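Local coordinates for 5-oxoprolinase subunit C (Escherichia coli, PDB 5DUD), which catalyses, as one subunit of 5-oxoprolinase, the ATP-dependent cleavage of 5-oxoproline to L-glutamate, releasing ADP and inorganic phosphate, at residues A[7-12]-A[55-60]; A[68-73]-A[92-97]; A[173-178]-A[260-265]; A[236-241]-A[253-258]. All blocks are in the same frame, centred on the assembly; numbering follows the deposited sequence.

Contact 1 (A[7-12]-A[55-60])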
loop_
_atom_site.group_PDB
_atom_site.type_symbol
_atom_site.label_atom_id
_atom_site.label_comp_id
_atom_site.label_asym_id
_atom_site.label_seq_id
_atom_site.Cartn_x
_atom_site.Cartn_y
_atom_site.Cartn_z
ATOM N N ALA A 7 -10.495 3.239 -23.112
ATOM C CA ALA A 7 -9.710 3.404 -21.885
ATOM C C ALA A 7 -8.715 2.240 -21.698
ATOM O O ALA A 7 -7.633 2.465 -21.175
ATOM C CB ALA A 7 -10.622 3.532 -20.668
ATOM N N GLY A 8 -9.089 1.022 -22.090
ATOM C CA GLY A 8 -8.237 -0.164 -21.986
ATOM C C GLY A 8 -8.692 -1.093 -20.879
ATOM O O GLY A 8 -9.880 -1.119 -20.551
ATOM N N MET A 9 -7.758 -1.847 -20.272
ATOM C CA MET A 9 -8.122 -2.830 -19.236
ATOM C C MET A 9 -7.877 -2.353 -17.789
ATOM O O MET A 9 -8.728 -2.638 -16.953
ATOM C CB MET A 9 -7.441 -4.194 -19.469
ATOM C CG MET A 9 -5.915 -4.183 -19.516
ATOM S SD MET A 9 -5.220 -5.850 -19.625
ATOM C CE MET A 9 -5.621 -6.477 -17.989
ATOM N N TYR A 10 -6.754 -1.679 -17.477
ATOM C CA TYR A 10 -6.467 -1.202 -16.118
ATOM C C TYR A 10 -5.789 0.169 -16.214
ATOM O O TYR A 10 -4.575 0.291 -16.032
ATOM C CB TYR A 10 -5.588 -2.247 -15.375
ATOM C CG TYR A 10 -6.054 -2.589 -13.980
ATOM C CD1 TYR A 10 -7.059 -3.525 -13.771
ATOM C CD2 TYR A 10 -5.412 -2.066 -12.862
ATOM C CE1 TYR A 10 -7.454 -3.890 -12.486
ATOM C CE2 TYR A 10 -5.796 -2.423 -11.573
ATOM C CZ TYR A 10 -6.822 -3.333 -11.387
ATOM O OH TYR A 10 -7.188 -3.685 -10.108
ATOM N N THR A 11 -6.585 1.203 -16.534
ATOM C CA THR A 11 -6.088 2.578 -16.665
ATOM C C THR A 11 -6.604 3.406 -15.488
ATOM O O THR A 11 -7.799 3.361 -15.197
ATOM C CB THR A 11 -6.505 3.167 -18.016
ATOM O OG1 THR A 11 -6.157 2.234 -19.039
ATOM C CG2 THR A 11 -5.830 4.506 -18.309
ATOM N N THR A 12 -5.703 4.159 -14.809
ATOM C CA THR A 12 -6.028 4.987 -13.638
ATOM C C THR A 12 -5.188 6.260 -13.586
ATOM O O THR A 12 -4.119 6.315 -14.190
ATOM C CB THR A 12 -5.781 4.200 -12.327
ATOM O OG1 THR A 12 -4.407 3.796 -12.253
ATOM C CG2 THR A 12 -6.692 3.016 -12.181
ATOM N N ILE A 55 -1.238 3.356 -17.477
ATOM C CA ILE A 55 -1.917 2.506 -18.470
ATOM C C ILE A 55 -1.300 1.127 -18.405
ATOM O O ILE A 55 -0.080 1.043 -18.443
ATOM C CB ILE A 55 -1.786 3.097 -19.909
ATOM C CG1 ILE A 55 -2.105 4.616 -19.974
ATOM C CG2 ILE A 55 -2.659 2.332 -20.901
ATOM C CD1 ILE A 55 -1.270 5.343 -20.977
ATOM N N THR A 56 -2.113 0.051 -18.330
ATOM C CA THR A 56 -1.614 -1.324 -18.281
ATOM C C THR A 56 -1.905 -1.993 -19.617
ATOM O O THR A 56 -3.070 -2.108 -19.997
ATOM C CB THR A 56 -2.238 -2.084 -17.111
ATOM O OG1 THR A 56 -2.026 -1.325 -15.918
ATOM C CG2 THR A 56 -1.655 -3.495 -16.952
ATOM N N LEU A 57 -0.843 -2.419 -20.332
ATOM C CA LEU A 57 -0.890 -3.070 -21.650
ATOM C C LEU A 57 -1.614 -2.184 -22.695
ATOM O O LEU A 57 -2.590 -2.613 -23.312
ATOM C CB LEU A 57 -1.528 -4.474 -21.578
ATOM C CG LEU A 57 -0.678 -5.546 -20.894
ATOM C CD1 LEU A 57 -1.542 -6.686 -20.396
ATOM C CD2 LEU A 57 0.380 -6.090 -21.839
ATOM N N GLY A 58 -1.104 -0.960 -22.865
ATOM C CA GLY A 58 -1.592 0.057 -23.799
ATOM C C GLY A 58 -3.084 0.069 -24.085
ATOM O O GLY A 58 -3.885 0.102 -23.146
ATOM N N GLN A 59 -3.472 0.058 -25.390
ATOM C CA GLN A 59 -4.866 0.047 -25.857
ATOM C C GLN A 59 -5.632 1.254 -25.310
ATOM O O GLN A 59 -6.642 1.110 -24.623
ATOM C CB GLN A 59 -5.559 -1.277 -25.475
ATOM C CG GLN A 59 -4.977 -2.509 -26.174
ATOM C CD GLN A 59 -5.538 -3.797 -25.609
ATOM O OE1 GLN A 59 -6.753 -3.861 -25.415
ATOM N NE2 GLN A 59 -4.722 -4.719 -25.042
ATOM N N LEU A 60 -5.111 2.441 -25.620
ATOM C CA LEU A 60 -5.649 3.712 -25.156
ATOM C C LEU A 60 -5.718 4.725 -26.295
ATOM O O LEU A 60 -4.720 4.940 -26.982
ATOM C CB LEU A 60 -4.749 4.252 -24.032
ATOM C CG LEU A 60 -5.221 5.569 -23.376
ATOM C CD1 LEU A 60 -5.952 5.306 -22.084
ATOM C CD2 LEU A 60 -4.064 6.518 -23.123
#
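Tyr10 CA is 5.3 Å from Thr56 CA and Thr11 CA 4.5 Å from Ile55 CA, while at the other end Ala7 and Gly8 face Leu60 and Gln59, so two bends of chain lie against each other. One side-chain bond crosses between them: Thr56 OG1 donates to Tyr10 O at 3.0 Å, arriving in the carbonyl plane on a lone pair. A threonine suits this place because its short branch, with OG1 anti to its own carbonyl carbon (chi1 -53°), places the hydroxyl beside the backbone N, within reach of Tyr10 O. Thr11 does similar work inside the 7-12 loop, where its OG1 gives a 2.6 Å bond to Ala7 O and ties the bend closed. Its methyl CG2 is left to meet Leu60 CD1 at 3.9 Å, and Ile55 lies alongside, pointing the same way. At the outer edge the flexible thioether of Met9 runs past Thr56 O with CG and sets SD 3.8 Å from Leu57 CD1. Gly8, with its phi of 107°, takes a backbone shape that disfavours any side chain, and its CA passes 3.3 Å from Gln59 O. Ile55 and Leu60 continue inward to Leu113 of strand 110-115. The loop before strand 12-14 thus packs on the connection by which the chain crosses from strand 52-56 of one sheet to strand 60-64 of the other, consistent with the cyclophilin-like fold assigned to this carboxyltransferase family.

Contact 2 (A[68-73]-A[92-97]); sequences GWFALT and LPMKAG
Phe70 packs on Leu92, the ring atom CE1 lying 3.4 Å from Leu92 CB while CZ touches the branch methyl CD1 at 3.5 Å. The aromatic carbons come at the leucine obliquely, and Pro93 O sits at the ring edge, in its plane. This position follows from chi1 of Phe70 (87°), which sets CG between the backbone N and the carbonyl carbon and turns the ring toward the partner strand. Met94 shares that face: its CB is 4.0 Å from Phe70 CD1, and its unbranched chain lies against Gly68, where the lack of a side chain lets the thioether come close to the main chain. Trp69 and Pro93 occupy the other face, the six-membered part of the indole crossing the pyrrolidine with CZ3 3.8 Å from Pro93 CB.

Behind these side chains stands an antiparallel pairing of strands 68-74 and 92-94, the latter an outermost strand of its five-stranded sheet within the chain. Gly68 and Met94 exchange two backbone bonds, as do Phe70 and Leu92; the link from Phe70 N to Leu92 O is 2.7 Å long and nearly straight. Trp69 and Pro93 form the non-hydrogen-bonded pair between them, a position where the pairing asks no N-H of proline. The short strand segments make an angle of 134°, a marked departure from strict antiparallel alignment.

Further out, Leu113 of strand 110-115 and Leu100 of strand 99-102 pack on Phe70, making its ring part of the apolar interior between two sheets. Arg91 touches the more exposed Trp69, and Val86 adjoins Leu92.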
loop_
_atom_site.group_PDB
_atom_site.type_symbol
_atom_site.label_atom_id
_atom_site.label_comp_id
_atom_site.label_asym_id
_atom_site.label_seq_id
_atom_site.Cartn_x
_atom_site.Cartn_y
_atom_site.Cartn_z
ATOM N N GLY A 68 -1.370 22.477 -26.041
ATOM C CA GLY A 68 -0.321 22.418 -25.038
ATOM C C GLY A 68 0.782 21.468 -25.430
ATOM O O GLY A 68 1.132 21.373 -26.607
ATOM N N TRP A 69 1.340 20.759 -24.445
ATOM C CA TRP A 69 2.423 19.793 -24.652
ATOM C C TRP A 69 2.091 18.491 -23.941
ATOM O O TRP A 69 1.286 18.497 -23.008
ATOM C CB TRP A 69 3.756 20.359 -24.127
ATOM C CG TRP A 69 4.108 21.714 -24.673
ATOM C CD1 TRP A 69 3.654 22.920 -24.226
ATOM C CD2 TRP A 69 5.001 21.995 -25.755
ATOM N NE1 TRP A 69 4.192 23.936 -24.980
ATOM C CE2 TRP A 69 5.030 23.397 -25.921
ATOM C CE3 TRP A 69 5.783 21.199 -26.604
ATOM C CZ2 TRP A 69 5.812 24.017 -26.899
ATOM C CZ3 TRP A 69 6.567 21.816 -27.565
ATOM C CH2 TRP A 69 6.566 23.207 -27.714
ATOM N N PHE A 70 2.703 17.373 -24.378
ATOM C CA PHE A 70 2.482 16.062 -23.764
ATOM C C PHE A 70 3.739 15.189 -23.869
ATOM O O PHE A 70 4.703 15.562 -24.539
ATOM C CB PHE A 70 1.270 15.353 -24.399
ATOM C CG PHE A 70 1.553 14.524 -25.632
ATOM C CD1 PHE A 70 1.697 15.124 -26.873
ATOM C CD2 PHE A 70 1.626 13.141 -25.556
ATOM C CE1 PHE A 70 1.927 14.356 -28.014
ATOM C CE2 PHE A 70 1.872 12.376 -26.696
ATOM C CZ PHE A 70 2.023 12.988 -27.915
ATOM N N ALA A 71 3.718 14.037 -23.198
ATOM C CA ALA A 71 4.844 13.106 -23.206
ATOM C C ALA A 71 4.395 11.694 -22.834
ATOM O O ALA A 71 3.418 11.533 -22.103
ATOM C CB ALA A 71 5.917 13.584 -22.237
ATOM N N LEU A 72 5.113 10.675 -23.343
ATOM C CA LEU A 72 4.847 9.257 -23.066
ATOM C C LEU A 72 6.105 8.584 -22.500
ATOM O O LEU A 72 7.201 8.865 -22.975
ATOM C CB LEU A 72 4.399 8.529 -24.339
ATOM C CG LEU A 72 2.950 8.690 -24.797
ATOM C CD1 LEU A 72 2.802 8.207 -26.232
ATOM C CD2 LEU A 72 1.984 7.930 -23.884
ATOM N N THR A 73 5.955 7.748 -21.456
ATOM C CA THR A 73 7.062 7.021 -20.815
ATOM C C THR A 73 6.591 5.581 -20.522
ATOM O O THR A 73 5.494 5.197 -20.932
ATOM C CB THR A 73 7.535 7.756 -19.537
ATOM O OG1 THR A 73 6.392 8.085 -18.762
ATOM C CG2 THR A 73 8.366 9.010 -19.833
ATOM N N LEU A 92 6.571 16.285 -26.439
ATOM C CA LEU A 92 5.903 16.384 -27.732
ATOM C C LEU A 92 4.825 17.462 -27.694
ATOM O O LEU A 92 4.146 17.600 -26.679
ATOM C CB LEU A 92 5.291 15.026 -28.107
ATOM C CG LEU A 92 6.266 13.858 -28.196
ATOM C CD1 LEU A 92 5.515 12.564 -28.307
ATOM C CD2 LEU A 92 7.252 14.037 -29.345
ATOM N N PRO A 93 4.631 18.227 -28.786
ATOM C CA PRO A 93 3.576 19.250 -28.786
ATOM C C PRO A 93 2.205 18.652 -29.110
ATOM O O PRO A 93 2.136 17.627 -29.785
ATOM C CB PRO A 93 4.038 20.195 -29.892
ATOM C CG PRO A 93 4.686 19.298 -30.878
ATOM C CD PRO A 93 5.340 18.196 -30.083
ATOM N N MET A 94 1.111 19.292 -28.666
ATOM C CA MET A 94 -0.238 18.818 -28.988
ATOM C C MET A 94 -1.141 19.986 -29.338
ATOM O O MET A 94 -1.037 21.055 -28.737
ATOM C CB MET A 94 -0.852 17.990 -27.851
ATOM C CG MET A 94 -0.870 18.681 -26.503
ATOM S SD MET A 94 -1.922 17.785 -25.339
ATOM C CE MET A 94 -2.586 19.142 -24.354
ATOM N N LYS A 95 -2.004 19.775 -30.339
ATOM C CA LYS A 95 -2.981 20.747 -30.819
ATOM C C LYS A 95 -4.362 20.212 -30.420
ATOM O O LYS A 95 -4.450 19.110 -29.876
ATOM C CB LYS A 95 -2.858 20.949 -32.357
ATOM C CG LYS A 95 -1.424 20.911 -32.921
ATOM C CD LYS A 95 -0.878 22.285 -33.301
ATOM C CE LYS A 95 0.540 22.209 -33.833
ATOM N NZ LYS A 95 0.627 22.602 -35.265
ATOM N N ALA A 96 -5.438 20.978 -30.690
ATOM C CA ALA A 96 -6.821 20.587 -30.378
ATOM C C ALA A 96 -7.452 19.772 -31.521
ATOM O O ALA A 96 -7.364 20.177 -32.682
ATOM C CB ALA A 96 -7.661 21.828 -30.108
ATOM N N GLY A 97 -8.043 18.629 -31.176
ATOM C CA GLY A 97 -8.682 17.716 -32.119
ATOM C C GLY A 97 -7.818 16.584 -32.646
ATOM O O GLY A 97 -8.153 16.011 -33.686
#

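Contact 3 (A[173-178]-A[260-265])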
loop_
_atom_site.group_PDB
_atom_site.type_symbol
_atom_site.label_atom_id
_atom_site.label_comp_id
_atom_site.label_asym_id
_atom_site.label_seq_id
_atom_site.Cartn_x
_atom_site.Cartn_y
_atom_site.Cartn_z
ATOM N N ARG A 173 16.554 -9.012 -13.395
ATOM C CA ARG A 173 17.376 -9.144 -12.184
ATOM C C ARG A 173 17.050 -7.992 -11.223
ATOM O O ARG A 173 17.145 -6.831 -11.617
ATOM C CB ARG A 173 18.874 -9.176 -12.523
ATOM C CG ARG A 173 19.225 -10.296 -13.494
ATOM C CD ARG A 173 20.669 -10.750 -13.415
ATOM N NE ARG A 173 20.976 -11.485 -12.183
ATOM C CZ ARG A 173 20.633 -12.749 -11.924
ATOM N NH1 ARG A 173 19.939 -13.458 -12.811
ATOM N NH2 ARG A 173 20.977 -13.311 -10.770
ATOM N N ILE A 174 16.628 -8.315 -9.989
ATOM C CA ILE A 174 16.216 -7.330 -8.985
ATOM C C ILE A 174 16.993 -7.554 -7.683
ATOM O O ILE A 174 16.991 -8.655 -7.144
ATOM C CB ILE A 174 14.672 -7.441 -8.795
ATOM C CG1 ILE A 174 13.927 -6.763 -9.976
ATOM C CG2 ILE A 174 14.196 -6.857 -7.456
ATOM C CD1 ILE A 174 12.906 -7.620 -10.624
ATOM N N ARG A 175 17.640 -6.504 -7.177
ATOM C CA ARG A 175 18.422 -6.574 -5.946
ATOM C C ARG A 175 17.522 -6.575 -4.713
ATOM O O ARG A 175 16.795 -5.610 -4.494
ATOM C CB ARG A 175 19.411 -5.404 -5.871
ATOM C CG ARG A 175 20.587 -5.555 -6.824
ATOM C CD ARG A 175 21.435 -4.301 -6.889
ATOM N NE ARG A 175 20.753 -3.217 -7.597
ATOM C CZ ARG A 175 21.249 -1.997 -7.789
ATOM N NH1 ARG A 175 22.459 -1.684 -7.331
ATOM N NH2 ARG A 175 20.547 -1.083 -8.446
ATOM N N ALA A 176 17.554 -7.660 -3.922
ATOM C CA ALA A 176 16.770 -7.763 -2.689
ATOM C C ALA A 176 17.701 -7.948 -1.500
ATOM O O ALA A 176 18.747 -8.581 -1.631
ATOM C CB ALA A 176 15.770 -8.917 -2.773
ATOM N N LEU A 177 17.308 -7.387 -0.341
ATOM C CA LEU A 177 18.048 -7.480 0.918
ATOM C C LEU A 177 17.392 -8.542 1.808
ATOM O O LEU A 177 16.172 -8.516 1.954
ATOM C CB LEU A 177 18.070 -6.121 1.649
ATOM C CG LEU A 177 19.266 -5.223 1.364
ATOM C CD1 LEU A 177 19.044 -3.827 1.919
ATOM C CD2 LEU A 177 20.535 -5.784 1.988
ATOM N N PRO A 178 18.155 -9.455 2.438
ATOM C CA PRO A 178 17.515 -10.487 3.270
ATOM C C PRO A 178 16.930 -9.994 4.595
ATOM O O PRO A 178 17.433 -9.042 5.188
ATOM C CB PRO A 178 18.673 -11.455 3.566
ATOM C CG PRO A 178 19.901 -10.641 3.458
ATOM C CD PRO A 178 19.621 -9.634 2.386
ATOM N N CYS A 260 13.505 -8.129 1.156
ATOM C CA CYS A 260 12.915 -6.825 0.855
ATOM C C CYS A 260 13.629 -6.225 -0.345
ATOM O O CYS A 260 14.848 -6.080 -0.315
ATOM C CB CYS A 260 12.979 -5.894 2.064
ATOM S SG CYS A 260 12.120 -4.315 1.826
ATOM N N ILE A 261 12.876 -5.923 -1.411
ATOM C CA ILE A 261 13.409 -5.335 -2.640
ATOM C C ILE A 261 13.709 -3.851 -2.393
ATOM O O ILE A 261 12.918 -3.153 -1.749
ATOM C CB ILE A 261 12.425 -5.552 -3.820
ATOM C CG1 ILE A 261 12.244 -7.064 -4.096
ATOM C CG2 ILE A 261 12.893 -4.838 -5.095
ATOM C CD1 ILE A 261 10.939 -7.412 -4.558
ATOM N N ILE A 262 14.868 -3.389 -2.886
ATOM C CA ILE A 262 15.309 -2.005 -2.691
ATOM C C ILE A 262 14.487 -1.065 -3.578
ATOM O O ILE A 262 14.099 -1.442 -4.683
ATOM C CB ILE A 262 16.844 -1.827 -2.907
ATOM C CG1 ILE A 262 17.301 -2.097 -4.376
ATOM C CG2 ILE A 262 17.609 -2.702 -1.912
ATOM C CD1 ILE A 262 18.704 -1.690 -4.693
ATOM N N GLU A 263 14.221 0.152 -3.082
ATOM C CA GLU A 263 13.420 1.170 -3.778
ATOM C C GLU A 263 13.966 1.527 -5.182
ATOM O O GLU A 263 13.171 1.852 -6.061
ATOM C CB GLU A 263 13.324 2.438 -2.914
ATOM C CG GLU A 263 12.340 3.481 -3.420
ATOM C CD GLU A 263 12.037 4.577 -2.417
ATOM O OE1 GLU A 263 12.362 5.751 -2.704
ATOM O OE2 GLU A 263 11.487 4.261 -1.337
ATOM N N ALA A 264 15.295 1.440 -5.395
ATOM C CA ALA A 264 15.902 1.730 -6.699
ATOM C C ALA A 264 15.538 0.677 -7.767
ATOM O O ALA A 264 15.576 1.005 -8.950
ATOM C CB ALA A 264 17.418 1.819 -6.562
ATOM N N ASP A 265 15.186 -0.569 -7.370
ATOM C CA ASP A 265 14.835 -1.652 -8.302
ATOM C C ASP A 265 13.327 -1.946 -8.357
ATOM O O ASP A 265 12.911 -2.769 -9.175
ATOM C CB ASP A 265 15.602 -2.937 -7.931
ATOM C CG ASP A 265 17.056 -2.895 -8.362
ATOM O OD1 ASP A 265 17.657 -1.798 -8.328
ATOM O OD2 ASP A 265 17.594 -3.959 -8.733
#
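Charge carries one end of this contact: Arg175 and Asp265 form a salt bridge in which NH2 gives a 3.0 Å bond to OD1, on the syn lone pair of that oxygen. NE makes a weak second link to OD2 at 3.4 Å. The two flat groups are turned 50° apart, so the pairing is not coplanar. OD2 also accepts the backbone N of Arg175 at 3.0 Å, from above the carboxylate plane, and the aspartate therefore grips both main chain and side chain of one residue, which a short acidic group at a chain turn does well. Ile262 CD1 lies over one guanidinium face, offset toward the rim, an aliphatic group over a cationic plane.

Backbone bonds hold the other end. Leu177 and Cys260 are an antiparallel hydrogen-bonded pair, Leu177 N to Cys260 O and Cys260 N to Leu177 O, both 2.8 Å, and Ala176 with Ile261 is the non-hydrogen-bonded pair beside them. A weak bond from Ile262 N to Arg175 O follows.

Apolar side chains add the rest: Ile174 CG2 meets Ile261 CG2 at 3.4 Å, methyl against methyl. Helix 285-302 packs near Ile262 and Leu177, and an acidic side chain on the chain of another protein accepts from Glu263 N. Consistent with the family's cyclophilin-like fold, an antiparallel strand pair is continued by the turn from strand 257-261 into helix 266-271, with Asp265 tying that turn to strand 173-178.

Contact 4 (A[236-241]-A[253-258])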
loop_
_atom_site.group_PDB
_atom_site.type_symbol
_atom_site.label_atom_id
_atom_site.label_comp_id
_atom_site.label_asym_id
_atom_site.label_seq_id
_atom_site.Cartn_x
_atom_site.Cartn_y
_atom_site.Cartn_z
ATOM N N VAL A 236 6.340 -14.906 2.626
ATOM C CA VAL A 236 6.211 -16.314 2.243
ATOM C C VAL A 236 5.139 -16.968 3.128
ATOM O O VAL A 236 5.446 -17.337 4.257
ATOM C CB VAL A 236 7.572 -17.051 2.352
ATOM C CG1 VAL A 236 7.483 -18.465 1.780
ATOM C CG2 VAL A 236 8.683 -16.255 1.663
ATOM N N PRO A 237 3.891 -17.172 2.655
ATOM C CA PRO A 237 2.885 -17.832 3.509
ATOM C C PRO A 237 3.159 -19.335 3.730
ATOM O O PRO A 237 4.255 -19.818 3.445
ATOM C CB PRO A 237 1.566 -17.607 2.745
ATOM C CG PRO A 237 1.869 -16.607 1.687
ATOM C CD PRO A 237 3.307 -16.798 1.356
ATOM N N HIS A 238 2.162 -20.073 4.255
ATOM C CA HIS A 238 2.290 -21.518 4.528
ATOM C C HIS A 238 2.493 -22.357 3.257
ATOM O O HIS A 238 3.101 -23.426 3.329
ATOM C CB HIS A 238 1.050 -22.056 5.262
ATOM C CG HIS A 238 0.730 -21.349 6.546
ATOM N ND1 HIS A 238 0.321 -20.025 6.553
ATOM C CD2 HIS A 238 0.742 -21.807 7.820
ATOM C CE1 HIS A 238 0.108 -19.718 7.823
ATOM N NE2 HIS A 238 0.346 -20.759 8.622
ATOM N N ASN A 239 1.984 -21.884 2.105
ATOM C CA ASN A 239 2.128 -22.585 0.819
ATOM C C ASN A 239 3.592 -22.625 0.278
ATOM O O ASN A 239 3.890 -23.481 -0.553
ATOM C CB ASN A 239 1.194 -21.982 -0.249
ATOM C CG ASN A 239 1.372 -20.501 -0.542
ATOM O OD1 ASN A 239 2.422 -19.902 -0.292
ATOM N ND2 ASN A 239 0.338 -19.870 -1.085
ATOM N N GLY A 240 4.459 -21.715 0.736
ATOM C CA GLY A 240 5.859 -21.663 0.320
ATOM C C GLY A 240 6.151 -20.836 -0.921
ATOM O O GLY A 240 7.313 -20.748 -1.328
ATOM N N GLN A 241 5.121 -20.193 -1.515
ATOM C CA GLN A 241 5.264 -19.367 -2.711
ATOM C C GLN A 241 5.389 -17.900 -2.289
ATOM O O GLN A 241 4.484 -17.378 -1.637
ATOM C CB GLN A 241 4.064 -19.576 -3.649
ATOM C CG GLN A 241 3.891 -21.025 -4.117
ATOM C CD GLN A 241 5.114 -21.573 -4.826
ATOM O OE1 GLN A 241 5.560 -21.032 -5.842
ATOM N NE2 GLN A 241 5.698 -22.649 -4.311
ATOM N N GLY A 253 0.571 -7.002 8.333
ATOM C CA GLY A 253 0.492 -8.422 7.996
ATOM C C GLY A 253 1.241 -9.301 8.972
ATOM O O GLY A 253 2.169 -8.839 9.639
ATOM N N GLY A 254 0.836 -10.566 9.043
ATOM C CA GLY A 254 1.423 -11.552 9.939
ATOM C C GLY A 254 2.026 -12.741 9.225
ATOM O O GLY A 254 1.799 -13.879 9.645
ATOM N N TYR A 255 2.808 -12.489 8.155
ATOM C CA TYR A 255 3.495 -13.542 7.397
ATOM C C TYR A 255 5.016 -13.372 7.514
ATOM O O TYR A 255 5.497 -12.242 7.633
ATOM C CB TYR A 255 3.085 -13.530 5.911
ATOM C CG TYR A 255 1.689 -14.038 5.619
ATOM C CD1 TYR A 255 1.291 -15.308 6.026
ATOM C CD2 TYR A 255 0.816 -13.315 4.815
ATOM C CE1 TYR A 255 0.021 -15.798 5.733
ATOM C CE2 TYR A 255 -0.450 -13.800 4.500
ATOM C CZ TYR A 255 -0.846 -15.044 4.960
ATOM O OH TYR A 255 -2.100 -15.516 4.640
ATOM N N PRO A 256 5.796 -14.474 7.456
ATOM C CA PRO A 256 7.258 -14.344 7.579
ATOM C C PRO A 256 7.886 -13.713 6.327
ATOM O O PRO A 256 7.641 -14.183 5.217
ATOM C CB PRO A 256 7.729 -15.786 7.796
ATOM C CG PRO A 256 6.682 -16.622 7.185
ATOM C CD PRO A 256 5.389 -15.886 7.322
ATOM N N ARG A 257 8.657 -12.626 6.522
ATOM C CA ARG A 257 9.301 -11.840 5.471
ATOM C C ARG A 257 10.725 -12.353 5.197
ATOM O O ARG A 257 11.613 -12.179 6.034
ATOM C CB ARG A 257 9.339 -10.352 5.881
ATOM C CG ARG A 257 7.988 -9.759 6.283
ATOM C CD ARG A 257 8.141 -8.528 7.162
ATOM N NE ARG A 257 8.482 -8.878 8.544
ATOM C CZ ARG A 257 8.582 -8.012 9.551
ATOM N NH1 ARG A 257 8.358 -6.715 9.352
ATOM N NH2 ARG A 257 8.899 -8.437 10.769
ATOM N N ILE A 258 10.928 -13.005 4.048
ATOM C CA ILE A 258 12.238 -13.553 3.682
ATOM C C ILE A 258 13.186 -12.467 3.150
ATOM O O ILE A 258 14.354 -12.484 3.523
ATOM C CB ILE A 258 12.124 -14.723 2.669
ATOM C CG1 ILE A 258 13.470 -15.479 2.569
ATOM C CG2 ILE A 258 11.663 -14.260 1.267
ATOM C CD1 ILE A 258 13.422 -16.714 1.770
#
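Tyr255 presents one face of its ring to Pro237, whose CB stands 3.8 Å above the plane, displaced toward the rim. It is a CH-pi contact: CB is 4.1 Å from the ring centroid and 23° off the ring normal. Proline serves well as the partner, because its ring carbons are rigid and offer a flat aliphatic surface. At the edge of the tyrosine ring, near its plane, lies His238 ND1, a looser 4.3 Å approach to CE1 in which the imidazole likewise offers its edge. The phenol ring reaches these partners because Tyr255 CG lies anti to its carbonyl carbon (chi1 -73°), beside the backbone N.

Deeper down, Val236 N donates to Pro256 O at 3.0 Å. Val236 CG2 packs 3.6 Å from Ile258 CG2, two branched aliphatic residues filling the interior with compact, stiff surfaces; both also touch Phe185. In return Pro256 sets CG and CD near Val236 O, with CG 3.3 Å from that oxygen.

The loop itself is shaped by a type I beta turn from Pro237 to Gly240. Asn239 adds an Asx turn, its OD1 accepting the amide of Gln241 at 3.0 Å, while Gly240, at a phi of 88°, adopts a conformation suited to glycine. A beta turn that links strands 233-235 and 243-245 and leans against the chain entering strand 257-261 gives a hairpin loop pinned to its neighbouring strand, consistent with the cyclophilin-like fold assigned to the family.

Contacts 1 and 3 are largely buried, whereas contacts 2 and 4 are partly open. Contacts 1 and 2 belong to the same five-stranded sheet, with centres about 18 Å apart; the first sits at a loop beside one outermost strand, the second at the opposite outermost strand. Contacts 3 and 4 share strand 257-261 of another sheet, 4 being nested in the loop that 3 closes. Chemistry follows place: edge-strand contact 2 relies on regular backbone bonds and aromatic packing, contact 3 adds a salt bridge where a strand ends, and contacts 1 and 4, where a loop meets the end of a strand, each cross with one hydrogen bond among mostly apolar touches.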